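Local coordinates for thioredoxin peroxidase 2 (PDB 2C0D), which probably reduces hydrogen peroxide and organic hydroperoxides in a thioredoxin-dependent way, as a mitochondrial 2-Cys peroxiredoxin of the malaria parasite, at residues 64-73 with 97-107. Sequence-based numbering, arbitrary orientation.
Sequences YPLNYTFVCP and SVDSVYSHLAW
Leu66 lays its CD2 methyl over one face of the Trp107 indole. Its CD2 lies 3.5 Å from the centroid of the six-membered ring of Trp107, 14° off the normal, a CH-pi contact. The other methyl turns to Asp99, with Leu66 CD1 3.5 Å from Asp99 CG. Trp107 carries CG anti to its own N (chi1 -156°), which sends the indole from helix 101-109 toward the loop. Tyr64 CE1 meets Trp107 CZ3 at 3.5 Å, the two rings inclined at 41°. Val71 CG2 reaches Trp107 CZ2 at 3.6 Å, and Pro73 packs on the same atom. The Tyr64 hydroxyl approaches the His104 ring, and Ser97 CB lies against the Tyr64 ring.

No direct hydrogen bond joins the two segments; two waters bridge their polar atoms. One water accepts from Leu66 N and donates to Asp99 OD2 at 2.6 Å. A second links Tyr64 O to Val98 N.

Further out, Ser100 OG N-caps the helix by accepting from Ser103 N at 3.1 Å. Asn67 OD1 accepts from Phe70 N in an Asx motif within the loop. Arg147 NH2 hydrogen-bonds Phe70 O, and its side chain touches Cys72. Cys72, the predicted peroxidatic cysteine, forms a disulfide with Cys192 of the second subunit. This loop follows strand 58-63, which pairs in parallel with strand 91-97, and leads to helix 73-81, as in the active-site loop of the thioredoxin-like peroxiredoxin fold.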
loop_
_atom_site.group_PDB
_atom_site.type_symbol
_atom_site.label_atom_id
_atom_site.label_comp_id
_atom_site.label_asym_id
_atom_site.label_seq_id
_atom_site.Cartn_x
_atom_site.Cartn_y
_atom_site.Cartn_z
ATOM N N TYR B 64 11.663 6.163 5.031
ATOM C CA TYR B 64 11.124 7.124 6.033
ATOM C C TYR B 64 11.907 8.425 5.954
ATOM O O TYR B 64 13.040 8.440 5.406
ATOM C CB TYR B 64 11.192 6.548 7.467
ATOM C CG TYR B 64 12.587 6.092 7.790
ATOM C CD1 TYR B 64 13.577 7.001 8.255
ATOM C CD2 TYR B 64 12.953 4.758 7.560
ATOM C CE1 TYR B 64 14.889 6.572 8.484
ATOM C CE2 TYR B 64 14.263 4.327 7.782
ATOM C CZ TYR B 64 15.210 5.225 8.227
ATOM O OH TYR B 64 16.488 4.717 8.416
ATOM N N PRO B 65 11.297 9.522 6.440
ATOM C CA PRO B 65 11.933 10.836 6.588
ATOM C C PRO B 65 12.606 10.998 7.966
ATOM O O PRO B 65 12.149 10.409 8.956
ATOM C CB PRO B 65 10.720 11.795 6.481
ATOM C CG PRO B 65 9.631 11.051 7.214
ATOM C CD PRO B 65 9.843 9.580 6.733
ATOM N N LEU B 66 13.700 11.771 7.995
ATOM C CA LEU B 66 14.358 12.143 9.248
ATOM C C LEU B 66 14.244 13.640 9.601
ATOM O O LEU B 66 14.807 14.063 10.604
ATOM C CB LEU B 66 15.838 11.751 9.229
ATOM C CG LEU B 66 16.158 10.258 9.333
ATOM C CD1 LEU B 66 17.687 10.040 9.520
ATOM C CD2 LEU B 66 15.398 9.558 10.436
ATOM N N ASN B 67 13.478 14.411 8.841
ATOM C CA ASN B 67 13.290 15.826 9.225
ATOM C C ASN B 67 12.496 15.906 10.534
ATOM O O ASN B 67 11.716 14.996 10.851
ATOM C CB ASN B 67 12.651 16.640 8.115
ATOM C CG ASN B 67 11.416 15.995 7.581
ATOM O OD1 ASN B 67 10.358 16.089 8.190
ATOM N ND2 ASN B 67 11.534 15.340 6.423
ATOM N N TYR B 68 12.711 16.948 11.321
ATOM C CA TYR B 68 12.019 17.017 12.618
ATOM C C TYR B 68 10.499 17.018 12.527
ATOM O O TYR B 68 9.833 16.524 13.440
ATOM C CB TYR B 68 12.472 18.217 13.439
ATOM C CG TYR B 68 13.914 18.132 13.905
ATOM C CD1 TYR B 68 14.497 16.913 14.248
ATOM C CD2 TYR B 68 14.676 19.298 14.047
ATOM C CE1 TYR B 68 15.820 16.834 14.662
ATOM C CE2 TYR B 68 16.004 19.241 14.499
ATOM C CZ TYR B 68 16.563 18.002 14.795
ATOM O OH TYR B 68 17.874 17.907 15.224
ATOM N N THR B 69 9.951 17.583 11.463
ATOM C CA THR B 69 8.493 17.628 11.338
ATOM C C THR B 69 7.904 16.219 11.319
ATOM O O THR B 69 6.908 15.955 12.034
ATOM C CB THR B 69 8.032 18.413 10.115
ATOM O OG1 THR B 69 8.527 19.753 10.234
ATOM C CG2 THR B 69 6.492 18.484 10.078
ATOM N N PHE B 70 8.507 15.328 10.527
ATOM C CA PHE B 70 7.889 14.013 10.262
ATOM C C PHE B 70 8.600 12.769 10.807
ATOM O O PHE B 70 8.107 11.635 10.629
ATOM C CB PHE B 70 7.667 13.857 8.758
ATOM C CG PHE B 70 6.666 14.816 8.196
ATOM C CD1 PHE B 70 5.307 14.718 8.544
ATOM C CD2 PHE B 70 7.065 15.824 7.348
ATOM C CE1 PHE B 70 4.369 15.611 8.022
ATOM C CE2 PHE B 70 6.116 16.731 6.810
ATOM C CZ PHE B 70 4.774 16.608 7.156
ATOM N N VAL B 71 9.739 12.950 11.480
ATOM C CA VAL B 71 10.471 11.802 12.002
ATOM C C VAL B 71 9.634 10.991 13.023
ATOM O O VAL B 71 8.935 11.572 13.871
ATOM C CB VAL B 71 11.825 12.226 12.630
ATOM C CG1 VAL B 71 11.589 13.216 13.853
ATOM C CG2 VAL B 71 12.663 10.999 12.987
ATOM N N CYS B 72 9.714 9.664 12.912
ATOM C CA CYS B 72 8.872 8.746 13.699
ATOM C C CYS B 72 9.726 7.576 14.222
ATOM O O CYS B 72 9.791 6.493 13.621
ATOM C CB CYS B 72 7.704 8.299 12.832
ATOM S SG CYS B 72 6.650 7.101 13.651
ATOM N N PRO B 73 10.436 7.801 15.338
ATOM C CA PRO B 73 11.292 6.736 15.871
ATOM C C PRO B 73 10.452 5.549 16.340
ATOM O O PRO B 73 10.899 4.404 16.247
ATOM C CB PRO B 73 11.998 7.378 17.068
ATOM C CG PRO B 73 11.263 8.633 17.366
ATOM C CD PRO B 73 10.474 9.043 16.151
ATOM N N SER B 97 16.650 5.919 4.147
ATOM C CA SER B 97 16.331 7.377 4.130
ATOM C C SER B 97 17.410 8.088 3.314
ATOM O O SER B 97 18.476 7.506 3.054
ATOM C CB SER B 97 16.215 8.000 5.528
ATOM O OG SER B 97 17.515 8.181 6.130
ATOM N N VAL B 98 17.165 9.349 2.970
ATOM C CA VAL B 98 18.158 10.126 2.173
ATOM C C VAL B 98 19.398 10.597 2.986
ATOM O O VAL B 98 20.342 11.181 2.432
ATOM C CB VAL B 98 17.494 11.296 1.404
ATOM C CG1 VAL B 98 16.375 10.739 0.506
ATOM C CG2 VAL B 98 16.956 12.298 2.327
ATOM N N ASP B 99 19.432 10.253 4.252
ATOM C CA ASP B 99 20.394 10.853 5.179
ATOM C C ASP B 99 21.673 10.034 5.262
ATOM O O ASP B 99 21.685 8.874 4.843
ATOM C CB ASP B 99 19.751 10.957 6.551
ATOM C CG ASP B 99 18.437 11.757 6.531
ATOM O OD1 ASP B 99 18.443 12.921 6.992
ATOM O OD2 ASP B 99 17.393 11.212 6.105
ATOM N N SER B 100 22.742 10.615 5.820
ATOM C CA SER B 100 24.063 9.967 5.755
ATOM C C SER B 100 24.241 8.831 6.774
ATOM O O SER B 100 23.443 8.695 7.731
ATOM C CB SER B 100 25.141 11.030 6.043
ATOM O OG SER B 100 25.000 11.498 7.387
ATOM N N VAL B 101 25.317 8.053 6.603
ATOM C CA VAL B 101 25.630 6.981 7.563
ATOM C C VAL B 101 25.833 7.586 8.959
ATOM O O VAL B 101 25.347 7.027 9.931
ATOM C CB VAL B 101 26.835 6.140 7.108
ATOM C CG1 VAL B 101 27.178 5.084 8.148
ATOM C CG2 VAL B 101 26.475 5.454 5.761
ATOM N N TYR B 102 26.491 8.755 9.028
ATOM C CA TYR B 102 26.678 9.438 10.325
ATOM C C TYR B 102 25.310 9.719 10.964
ATOM O O TYR B 102 25.098 9.444 12.136
ATOM C CB TYR B 102 27.404 10.787 10.153
ATOM C CG TYR B 102 27.545 11.456 11.472
ATOM C CD1 TYR B 102 28.657 11.156 12.286
ATOM C CD2 TYR B 102 26.586 12.351 11.931
ATOM C CE1 TYR B 102 28.811 11.764 13.539
ATOM C CE2 TYR B 102 26.718 12.971 13.192
ATOM C CZ TYR B 102 27.827 12.644 13.981
ATOM O OH TYR B 102 27.968 13.228 15.217
ATOM N N SER B 103 24.376 10.255 10.173
ATOM C CA SER B 103 23.038 10.589 10.696
ATOM C C SER B 103 22.336 9.335 11.289
ATOM O O SER B 103 21.713 9.422 12.350
ATOM C CB SER B 103 22.162 11.210 9.583
ATOM O OG SER B 103 22.632 12.549 9.286
ATOM N N HIS B 104 22.421 8.200 10.590
ATOM C CA HIS B 104 21.842 6.939 11.124
ATOM C C HIS B 104 22.510 6.474 12.412
ATOM O O HIS B 104 21.829 6.083 13.347
ATOM C CB HIS B 104 21.922 5.845 10.087
ATOM C CG HIS B 104 20.960 6.051 8.947
ATOM N ND1 HIS B 104 19.696 6.589 9.120
ATOM C CD2 HIS B 104 21.065 5.758 7.635
ATOM C CE1 HIS B 104 19.070 6.620 7.952
ATOM N NE2 HIS B 104 19.878 6.117 7.038
ATOM N N LEU B 105 23.839 6.533 12.441
ATOM C CA LEU B 105 24.569 6.132 13.646
ATOM C C LEU B 105 24.124 7.023 14.829
ATOM O O LEU B 105 23.887 6.533 15.922
ATOM C CB LEU B 105 26.081 6.234 13.425
ATOM C CG LEU B 105 26.898 5.884 14.688
ATOM C CD1 LEU B 105 26.557 4.447 15.173
ATOM C CD2 LEU B 105 28.385 6.107 14.315
ATOM N N ALA B 106 24.049 8.335 14.607
ATOM C CA ALA B 106 23.599 9.279 15.648
ATOM C C ALA B 106 22.185 8.934 16.154
ATOM O O ALA B 106 21.908 9.002 17.358
ATOM C CB ALA B 106 23.631 10.686 15.106
ATOM N N TRP B 107 21.307 8.512 15.240
ATOM C CA TRP B 107 19.923 8.156 15.620
ATOM C C TRP B 107 19.917 6.880 16.483
ATOM O O TRP B 107 19.145 6.770 17.475
ATOM C CB TRP B 107 19.088 7.953 14.358
ATOM C CG TRP B 107 17.603 8.162 14.565
ATOM C CD1 TRP B 107 16.974 8.922 15.523
ATOM C CD2 TRP B 107 16.585 7.669 13.702
ATOM N NE1 TRP B 107 15.597 8.905 15.305
ATOM C CE2 TRP B 107 15.344 8.141 14.196
ATOM C CE3 TRP B 107 16.602 6.854 12.571
ATOM C CZ2 TRP B 107 14.117 7.812 13.588
ATOM C CZ3 TRP B 107 15.342 6.505 11.961
ATOM C CH2 TRP B 107 14.148 7.006 12.485
HETATM O O HOH W 1 14.417 10.357 3.790
HETATM O O HOH W 2 15.117 12.337 5.537
#